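Local coordinates for protein molybdopterin molybdotransferase (Pyrococcus horikoshii, PDB 1UZ5) that probably catalyses the insertion of molybdenum into molybdopterin, converting adenylyl-molybdopterin and molybdate into Mo-molybdopterin and AMP with the help of magnesium, at residues V61-T66 against N110-I115; L34-A39 against V175-K180; A54-Y59 against V114-D119. One frame throughout, in Å; residues are numbered along the deposited sequence.

Interaction 1 of 3, residues V61-T66 against N110-I115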
loop_
_atom_site.group_PDB
_atom_site.type_symbol
_atom_site.label_atom_id
_atom_site.label_comp_id
_atom_site.label_asym_id
_atom_site.label_seq_id
_atom_site.Cartn_x
_atom_site.Cartn_y
_atom_site.Cartn_z
ATOM N N VAL A 61 -23.006 -34.853 -18.951
ATOM C CA VAL A 61 -23.800 -35.274 -20.099
ATOM C C VAL A 61 -23.819 -34.205 -21.176
ATOM O O VAL A 61 -23.367 -33.084 -20.965
ATOM C CB VAL A 61 -25.282 -35.510 -19.710
ATOM C CG1 VAL A 61 -25.381 -36.483 -18.549
ATOM C CG2 VAL A 61 -25.943 -34.170 -19.348
ATOM N N ARG A 62 -24.330 -34.579 -22.341
ATOM C CA ARG A 62 -24.514 -33.638 -23.436
ATOM C C ARG A 62 -25.972 -33.261 -23.154
ATOM O O ARG A 62 -26.861 -34.098 -23.280
ATOM C CB ARG A 62 -24.381 -34.360 -24.775
ATOM C CG ARG A 62 -22.997 -34.924 -25.004
ATOM C CD ARG A 62 -22.956 -35.955 -26.119
ATOM N NE ARG A 62 -23.617 -35.499 -27.334
ATOM C CZ ARG A 62 -23.152 -35.713 -28.561
ATOM N NH1 ARG A 62 -22.014 -36.376 -28.740
ATOM N NH2 ARG A 62 -23.824 -35.265 -29.610
ATOM N N ALA A 63 -26.213 -32.024 -22.735
ATOM C CA ALA A 63 -27.570 -31.588 -22.385
ATOM C C ALA A 63 -28.656 -31.985 -23.394
ATOM O O ALA A 63 -29.744 -32.418 -23.009
ATOM C CB ALA A 63 -27.587 -30.084 -22.163
ATOM N N GLU A 64 -28.350 -31.838 -24.677
ATOM C CA GLU A 64 -29.279 -32.169 -25.752
ATOM C C GLU A 64 -29.818 -33.600 -25.685
ATOM O O GLU A 64 -30.950 -33.854 -26.094
ATOM C CB GLU A 64 -28.595 -31.954 -27.101
ATOM C CG GLU A 64 -27.372 -32.843 -27.301
ATOM C CD GLU A 64 -26.447 -32.337 -28.388
ATOM O OE1 GLU A 64 -26.885 -32.246 -29.553
ATOM O OE2 GLU A 64 -25.278 -32.026 -28.071
ATOM N N ASP A 65 -29.013 -34.535 -25.181
ATOM C CA ASP A 65 -29.447 -35.927 -25.086
ATOM C C ASP A 65 -30.532 -36.131 -24.032
ATOM O O ASP A 65 -31.105 -37.217 -23.925
ATOM C CB ASP A 65 -28.271 -36.849 -24.747
ATOM C CG ASP A 65 -27.247 -36.942 -25.859
ATOM O OD1 ASP A 65 -27.523 -36.463 -26.980
ATOM O OD2 ASP A 65 -26.160 -37.509 -25.608
ATOM N N THR A 66 -30.810 -35.096 -23.247
ATOM C CA THR A 66 -31.808 -35.205 -22.190
ATOM C C THR A 66 -33.074 -34.377 -22.437
ATOM O O THR A 66 -33.953 -34.332 -21.580
ATOM C CB THR A 66 -31.238 -34.733 -20.846
ATOM O OG1 THR A 66 -31.163 -33.301 -20.848
ATOM C CG2 THR A 66 -29.839 -35.315 -20.607
ATOM N N ASN A 110 -17.306 -32.861 -25.299
ATOM C CA ASN A 110 -18.728 -32.778 -25.662
ATOM C C ASN A 110 -19.706 -32.605 -24.506
ATOM O O ASN A 110 -20.881 -32.321 -24.736
ATOM C CB ASN A 110 -19.169 -33.994 -26.498
ATOM C CG ASN A 110 -18.415 -34.102 -27.803
ATOM O OD1 ASN A 110 -18.038 -33.095 -28.388
ATOM N ND2 ASN A 110 -18.199 -35.326 -28.270
ATOM N N ALA A 111 -19.254 -32.779 -23.269
ATOM C CA ALA A 111 -20.172 -32.603 -22.145
ATOM C C ALA A 111 -20.390 -31.113 -21.909
ATOM O O ALA A 111 -19.465 -30.320 -22.068
ATOM C CB ALA A 111 -19.611 -33.253 -20.882
ATOM N N ASP A 112 -21.608 -30.726 -21.533
ATOM C CA ASP A 112 -21.881 -29.317 -21.268
ATOM C C ASP A 112 -22.759 -29.116 -20.043
ATOM O O ASP A 112 -23.201 -28.007 -19.758
ATOM C CB ASP A 112 -22.512 -28.640 -22.489
ATOM C CG ASP A 112 -23.827 -29.279 -22.909
ATOM O OD1 ASP A 112 -24.343 -30.142 -22.172
ATOM O OD2 ASP A 112 -24.347 -28.905 -23.981
ATOM N N ALA A 113 -23.011 -30.201 -19.319
ATOM C CA ALA A 113 -23.803 -30.133 -18.104
ATOM C C ALA A 113 -23.471 -31.302 -17.196
ATOM O O ALA A 113 -22.988 -32.337 -17.653
ATOM C CB ALA A 113 -25.297 -30.144 -18.436
ATOM N N VAL A 114 -23.721 -31.118 -15.904
ATOM C CA VAL A 114 -23.506 -32.170 -14.927
ATOM C C VAL A 114 -24.786 -32.291 -14.111
ATOM O O VAL A 114 -25.260 -31.313 -13.536
ATOM C CB VAL A 114 -22.338 -31.861 -13.957
ATOM C CG1 VAL A 114 -22.200 -33.008 -12.952
ATOM C CG2 VAL A 114 -21.034 -31.689 -14.734
ATOM N N ILE A 115 -25.349 -33.490 -14.071
ATOM C CA ILE A 115 -26.575 -33.718 -13.311
ATOM C C ILE A 115 -26.195 -34.314 -11.962
ATOM O O ILE A 115 -25.534 -35.349 -11.908
ATOM C CB ILE A 115 -27.510 -34.692 -14.056
ATOM C CG1 ILE A 115 -27.831 -34.130 -15.447
ATOM C CG2 ILE A 115 -28.781 -34.916 -13.246
ATOM C CD1 ILE A 115 -28.726 -35.029 -16.307
HETATM O O HOH W 1 -26.368 -29.801 -25.444
HETATM O O HOH W 2 -22.459 -31.116 -26.660
#
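Asp112 reaches across to the backbone of Ala63 and closes the end of a strand pair. From its CB the chain turns into the position between the backbone N and the carbonyl carbon (chi1 60°), which brings the carboxylate over the start of the 3-10 turn 63-66. CG lies 3.9 Å from Ala63 CB. OD1 accepts the Ala63 N-H on its syn lone pair at 2.7 Å and in a nearly straight line, while Asp112 OD2 accepts a hydrogen bond from a water that itself accepts from Glu64 N. A short acidic side chain suits this place, because two N-H groups at the start of a 3-10 turn have no carbonyl of their own turn to bond.

Behind it the strands pair through Val61 and Ala113. Val61 N donates to Ala113 O at 2.8 Å, whereas Val61 O receives Asp112 N at 3.0 Å and only a weak bond from Ala113 N. Asp112 and Ala113 thus both face Val61, a classic beta bulge. On the apolar side, Val61 CG2 rests 4.2 Å from Ala113 CB and equally far from Ile115 CD1; the small alanine and branched aliphatics fit this buried surface. Toward solvent, Arg62 lays its CG 3.4 Å from Asn110 O, and its NH1 and Asn110 ND2 both donate to Leu93 O.

Strand 58-61 lies between 113-116 and 97-101, with Val61 against Ala98, while Ile115 and Thr66 pack on Ile129 of strand 126-129.

Interaction 2 of 3, residues L34-A39 against V175-K180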
loop_
_atom_site.group_PDB
_atom_site.type_symbol
_atom_site.label_atom_id
_atom_site.label_comp_id
_atom_site.label_asym_id
_atom_site.label_seq_id
_atom_site.Cartn_x
_atom_site.Cartn_y
_atom_site.Cartn_z
ATOM N N LEU A 34 5.266 -10.067 -0.385
ATOM C CA LEU A 34 4.504 -9.512 0.728
ATOM C C LEU A 34 5.105 -8.197 1.222
ATOM O O LEU A 34 6.279 -8.140 1.554
ATOM C CB LEU A 34 4.437 -10.520 1.883
ATOM C CG LEU A 34 3.600 -10.052 3.080
ATOM C CD1 LEU A 34 2.156 -9.861 2.645
ATOM C CD2 LEU A 34 3.689 -11.064 4.217
ATOM N N GLY A 35 4.294 -7.148 1.264
ATOM C CA GLY A 35 4.780 -5.861 1.723
ATOM C C GLY A 35 5.331 -4.947 0.639
ATOM O O GLY A 35 5.405 -3.736 0.837
ATOM N N ARG A 36 5.717 -5.509 -0.503
ATOM C CA ARG A 36 6.262 -4.703 -1.592
ATOM C C ARG A 36 5.174 -3.970 -2.374
ATOM O O ARG A 36 3.986 -4.258 -2.232
ATOM C CB ARG A 36 7.094 -5.580 -2.532
ATOM C CG ARG A 36 8.243 -6.306 -1.840
ATOM C CD ARG A 36 9.242 -5.319 -1.219
ATOM N NE ARG A 36 9.955 -4.529 -2.224
ATOM C CZ ARG A 36 11.135 -4.869 -2.740
ATOM N NH1 ARG A 36 11.741 -5.982 -2.349
ATOM N NH2 ARG A 36 11.713 -4.093 -3.648
ATOM N N ILE A 37 5.590 -3.010 -3.193
ATOM C CA ILE A 37 4.665 -2.210 -3.988
ATOM C C ILE A 37 4.779 -2.579 -5.467
ATOM O O ILE A 37 5.867 -2.516 -6.039
ATOM C CB ILE A 37 4.980 -0.702 -3.847
ATOM C CG1 ILE A 37 4.990 -0.300 -2.368
ATOM C CG2 ILE A 37 3.959 0.115 -4.618
ATOM C CD1 ILE A 37 3.671 -0.481 -1.666
ATOM N N ALA A 38 3.655 -2.952 -6.077
ATOM C CA ALA A 38 3.633 -3.329 -7.493
ATOM C C ALA A 38 4.114 -2.175 -8.373
ATOM O O ALA A 38 3.586 -1.065 -8.297
ATOM C CB ALA A 38 2.212 -3.743 -7.902
ATOM N N ALA A 39 5.107 -2.443 -9.216
ATOM C CA ALA A 39 5.651 -1.415 -10.098
ATOM C C ALA A 39 4.793 -1.165 -11.339
ATOM O O ALA A 39 5.004 -0.189 -12.054
ATOM C CB ALA A 39 7.075 -1.777 -10.509
ATOM N N VAL A 175 7.113 -11.216 -9.510
ATOM C CA VAL A 175 6.397 -9.956 -9.633
ATOM C C VAL A 175 7.330 -8.741 -9.658
ATOM O O VAL A 175 8.332 -8.690 -8.944
ATOM C CB VAL A 175 5.363 -9.821 -8.487
ATOM C CG1 VAL A 175 6.058 -9.904 -7.139
ATOM C CG2 VAL A 175 4.591 -8.517 -8.627
ATOM N N LYS A 176 6.998 -7.773 -10.505
ATOM C CA LYS A 176 7.787 -6.556 -10.638
ATOM C C LYS A 176 7.371 -5.534 -9.598
ATOM O O LYS A 176 6.236 -5.060 -9.593
ATOM C CB LYS A 176 7.613 -5.959 -12.034
ATOM C CG LYS A 176 8.302 -6.767 -13.131
ATOM C CD LYS A 176 8.153 -6.089 -14.484
ATOM C CE LYS A 176 8.925 -6.841 -15.555
ATOM N NZ LYS A 176 8.830 -6.169 -16.876
ATOM N N VAL A 177 8.295 -5.198 -8.711
ATOM C CA VAL A 177 7.994 -4.231 -7.669
ATOM C C VAL A 177 9.009 -3.093 -7.685
ATOM O O VAL A 177 10.108 -3.229 -8.227
ATOM C CB VAL A 177 7.995 -4.905 -6.280
ATOM C CG1 VAL A 177 6.907 -5.973 -6.217
ATOM C CG2 VAL A 177 9.355 -5.522 -6.004
ATOM N N PHE A 178 8.624 -1.962 -7.111
ATOM C CA PHE A 178 9.522 -0.816 -7.053
ATOM C C PHE A 178 10.631 -1.116 -6.063
ATOM O O PHE A 178 10.389 -1.728 -5.017
ATOM C CB PHE A 178 8.781 0.434 -6.572
ATOM C CG PHE A 178 7.913 1.075 -7.610
ATOM C CD1 PHE A 178 8.470 1.631 -8.754
ATOM C CD2 PHE A 178 6.538 1.174 -7.415
ATOM C CE1 PHE A 178 7.673 2.281 -9.688
ATOM C CE2 PHE A 178 5.730 1.822 -8.344
ATOM C CZ PHE A 178 6.300 2.379 -9.482
ATOM N N ARG A 179 11.852 -0.719 -6.397
ATOM C CA ARG A 179 12.955 -0.895 -5.464
ATOM C C ARG A 179 12.629 0.140 -4.392
ATOM O O ARG A 179 11.918 1.108 -4.660
ATOM C CB ARG A 179 14.294 -0.575 -6.130
ATOM C CG ARG A 179 14.753 -1.633 -7.118
ATOM C CD ARG A 179 16.058 -1.237 -7.787
ATOM N NE ARG A 179 16.482 -2.228 -8.770
ATOM C CZ ARG A 179 16.947 -3.434 -8.461
ATOM N NH1 ARG A 179 17.054 -3.804 -7.191
ATOM N NH2 ARG A 179 17.306 -4.273 -9.424
ATOM N N LYS A 180 13.117 -0.060 -3.178
ATOM C CA LYS A 180 12.803 0.883 -2.112
ATOM C C LYS A 180 13.631 2.157 -2.210
ATOM O O LYS A 180 14.856 2.107 -2.243
ATOM C CB LYS A 180 13.015 0.221 -0.748
ATOM C CG LYS A 180 12.085 -0.958 -0.500
ATOM C CD LYS A 180 12.370 -1.631 0.827
ATOM C CE LYS A 180 11.389 -2.764 1.086
ATOM N NZ LYS A 180 11.670 -3.443 2.379
HETATM O O HOH W 3 8.433 -2.322 -3.220
#
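Phe178 and Ala39 make the dense side of this contact. The ring lies with one face under the backbone of Ala39, whose CA stands 3.8 Å from the ring centroid and only 15° off the normal, a CH-pi contact. Ala39 CB reaches Phe178 CD1 at 4.1 Å, and Ile37 CG2 comes up to the ring edge, in its plane, at CD2. A side chain as small as alanine lets the backbone come down close to the ring. Two backbone bonds clamp the same region: Phe178 N donates a hydrogen bond to Ile37 O at 3.0 Å, and Ala39 N donates one to Lys176 O at 2.9 Å. They flank Val177, which forms a single backbone bridge with Ala38.

The other side is more open and polar. Arg36 bends at chi2 and chi3 (-61° and -66°), folding its guanidinium back so that NH2 meets Phe178 O at 3.0 Å, close to the guanidinium plane. Val177 CG2 covers one face of that group, 3.6 Å from Arg36 NH2, and Lys180 CE lies over the opposite face, 4.0 Å from Arg36 NE. One water accepts from Arg36 NE and Ile37 N and donates to Phe178 O, filling the corner between the two segments. The long, flexible arginine can thus use its aliphatic part for packing and its planar end for bonding. Arg36 NH2 also forms a salt bridge with Glu26, which probably eases the closeness of the Arg36 and Lys180 charges.

Strand 174-178 pairs antiparallel with 25-29, where Val175 touches Val28 and Ala39 touches Ile25; Phe178 also packs on Lys155 and Leu323.

Interaction 3 of 3, residues A54-Y59 against V114-D119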
loop_
_atom_site.group_PDB
_atom_site.type_symbol
_atom_site.label_atom_id
_atom_site.label_comp_id
_atom_site.label_asym_id
_atom_site.label_seq_id
_atom_site.Cartn_x
_atom_site.Cartn_y
_atom_site.Cartn_z
ATOM N N ALA A 54 -16.989 -29.271 -12.957
ATOM C CA ALA A 54 -18.240 -29.669 -12.335
ATOM C C ALA A 54 -18.348 -28.944 -10.999
ATOM O O ALA A 54 -17.341 -28.736 -10.320
ATOM C CB ALA A 54 -18.257 -31.168 -12.104
ATOM N N THR A 55 -19.564 -28.560 -10.629
ATOM C CA THR A 55 -19.786 -27.868 -9.365
ATOM C C THR A 55 -20.442 -28.800 -8.356
ATOM O O THR A 55 -20.680 -28.423 -7.213
ATOM C CB THR A 55 -20.676 -26.628 -9.558
ATOM O OG1 THR A 55 -21.943 -27.023 -10.097
ATOM C CG2 THR A 55 -20.010 -25.645 -10.509
ATOM N N VAL A 56 -20.733 -30.023 -8.788
ATOM C CA VAL A 56 -21.350 -31.024 -7.924
ATOM C C VAL A 56 -20.902 -32.411 -8.373
ATOM O O VAL A 56 -20.399 -32.567 -9.486
ATOM C CB VAL A 56 -22.898 -30.982 -8.020
ATOM C CG1 VAL A 56 -23.417 -29.600 -7.657
ATOM C CG2 VAL A 56 -23.341 -31.360 -9.423
ATOM N N ASP A 57 -21.066 -33.410 -7.505
ATOM C CA ASP A 57 -20.725 -34.780 -7.869
ATOM C C ASP A 57 -21.924 -35.267 -8.675
ATOM O O ASP A 57 -23.064 -35.041 -8.284
ATOM C CB ASP A 57 -20.584 -35.689 -6.642
ATOM C CG ASP A 57 -19.384 -35.349 -5.778
ATOM O OD1 ASP A 57 -18.362 -34.873 -6.312
ATOM O OD2 ASP A 57 -19.465 -35.586 -4.556
ATOM N N GLY A 58 -21.679 -35.932 -9.794
ATOM C CA GLY A 58 -22.795 -36.416 -10.580
ATOM C C GLY A 58 -22.381 -36.957 -11.926
ATOM O O GLY A 58 -21.333 -37.587 -12.060
ATOM N N TYR A 59 -23.200 -36.699 -12.937
ATOM C CA TYR A 59 -22.898 -37.199 -14.261
ATOM C C TYR A 59 -22.837 -36.133 -15.330
ATOM O O TYR A 59 -23.786 -35.365 -15.519
ATOM C CB TYR A 59 -23.915 -38.274 -14.650
ATOM C CG TYR A 59 -23.868 -39.465 -13.731
ATOM C CD1 TYR A 59 -24.540 -39.461 -12.505
ATOM C CD2 TYR A 59 -23.090 -40.572 -14.052
ATOM C CE1 TYR A 59 -24.429 -40.537 -11.623
ATOM C CE2 TYR A 59 -22.971 -41.641 -13.184
ATOM C CZ TYR A 59 -23.638 -41.622 -11.974
ATOM O OH TYR A 59 -23.497 -42.698 -11.127
ATOM N N VAL A 114 -23.721 -31.118 -15.904
ATOM C CA VAL A 114 -23.506 -32.170 -14.927
ATOM C C VAL A 114 -24.786 -32.291 -14.111
ATOM O O VAL A 114 -25.260 -31.313 -13.536
ATOM C CB VAL A 114 -22.338 -31.861 -13.957
ATOM C CG1 VAL A 114 -22.200 -33.008 -12.952
ATOM C CG2 VAL A 114 -21.034 -31.689 -14.734
ATOM N N ILE A 115 -25.349 -33.490 -14.071
ATOM C CA ILE A 115 -26.575 -33.718 -13.311
ATOM C C ILE A 115 -26.195 -34.314 -11.962
ATOM O O ILE A 115 -25.534 -35.349 -11.908
ATOM C CB ILE A 115 -27.510 -34.692 -14.056
ATOM C CG1 ILE A 115 -27.831 -34.130 -15.447
ATOM C CG2 ILE A 115 -28.781 -34.916 -13.246
ATOM C CD1 ILE A 115 -28.726 -35.029 -16.307
ATOM N N GLN A 116 -26.591 -33.645 -10.882
ATOM C CA GLN A 116 -26.284 -34.100 -9.530
ATOM C C GLN A 116 -26.516 -35.589 -9.376
ATOM O O GLN A 116 -27.440 -36.149 -9.960
ATOM C CB GLN A 116 -27.141 -33.375 -8.496
ATOM C CG GLN A 116 -26.959 -31.880 -8.443
ATOM C CD GLN A 116 -27.870 -31.243 -7.413
ATOM O OE1 GLN A 116 -27.732 -31.485 -6.216
ATOM N NE2 GLN A 116 -28.817 -30.432 -7.877
ATOM N N PHE A 117 -25.672 -36.214 -8.568
ATOM C CA PHE A 117 -25.740 -37.643 -8.315
ATOM C C PHE A 117 -27.147 -38.083 -7.899
ATOM O O PHE A 117 -27.673 -39.074 -8.398
ATOM C CB PHE A 117 -24.739 -38.000 -7.211
ATOM C CG PHE A 117 -24.534 -39.476 -7.027
ATOM C CD1 PHE A 117 -23.925 -40.237 -8.021
ATOM C CD2 PHE A 117 -24.951 -40.108 -5.862
ATOM C CE1 PHE A 117 -23.733 -41.608 -7.859
ATOM C CE2 PHE A 117 -24.764 -41.481 -5.689
ATOM C CZ PHE A 117 -24.155 -42.231 -6.692
ATOM N N GLU A 118 -27.751 -37.327 -6.991
ATOM C CA GLU A 118 -29.074 -37.645 -6.468
ATOM C C GLU A 118 -30.241 -37.467 -7.435
ATOM O O GLU A 118 -31.334 -37.958 -7.164
ATOM C CB GLU A 118 -29.354 -36.815 -5.209
ATOM C CG GLU A 118 -28.183 -36.711 -4.236
ATOM C CD GLU A 118 -27.024 -35.893 -4.793
ATOM O OE1 GLU A 118 -27.248 -34.729 -5.194
ATOM O OE2 GLU A 118 -25.887 -36.414 -4.828
ATOM N N ASP A 119 -30.031 -36.779 -8.554
ATOM C CA ASP A 119 -31.125 -36.563 -9.495
ATOM C C ASP A 119 -31.240 -37.583 -10.619
ATOM O O ASP A 119 -31.939 -37.350 -11.603
ATOM C CB ASP A 119 -31.057 -35.153 -10.091
ATOM C CG ASP A 119 -31.246 -34.070 -9.047
ATOM O OD1 ASP A 119 -32.139 -34.226 -8.190
ATOM O OD2 ASP A 119 -30.511 -33.060 -9.085
#
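Tyr59 and Phe117 lean across each other at a slant. Tyr59 CE1 is 3.6 Å from Phe117 CD1, and Tyr59 OH comes to the edge of the phenylalanine ring, 3.5 Å from Phe117 CE1 and near its plane. Phe117 reaches this position with CG opposite its own backbone N (chi1 -170°), turning the ring toward the tyrosine. The long tyrosine carries its ring out to Phe117, and Val120, Arg122 and Ile127 of the neighbouring strands also touch it.

The backbones beneath form an antiparallel beta ladder, part of the mixed sheet in which strand 113-116 is an edge strand beside 58-61. Tyr59 and Ile115 are a hydrogen-bonded pair: Tyr59 N donates to Ile115 O at 2.9 Å and Ile115 N to Tyr59 O at 2.8 Å. Gly58 faces Gln116 in the next, non-hydrogen-bonded pair, and its CA lies 3.2 Å from Ile115 O, too close for a side chain directed that way. Beyond it Phe117 N bonds to Asp57 O at 2.9 Å, carrying the pairing into the 3-10 turn 117-118.

Away from the rings, the Val56 and Gln116 side chains cross at a slant, Val56 CG2 3.8 Å from Gln116 CG, so the aliphatic stem of the glutamine serves as packing. Val114 sends CG2 to Ala54 CB and sets CG1 alongside the Tyr59 backbone, its branched form filling both directions; Ile101 of strand 97-101 borders Val114 and Ala54.

Overall arrangement
Interactions 1 and 3 are neighbours, with centres about 11 Å apart: both join strand 58-61 to the edge strand 113-116 of one mixed sheet, and they share Val114 and Ile115. Interaction 3 comes first on the 58-61 side of the chain and interaction 1 continues from it, while on 113-116 the order is reversed, as an antiparallel pair requires. Interaction 2 lies far away, its centre about 46 Å from interaction 1 and 44 Å from interaction 3. Its segments, 34-39 and 175-180, flank the others in sequence, so the chain leaves this region, builds the distant sheet and returns, giving the molecule its elongated shape.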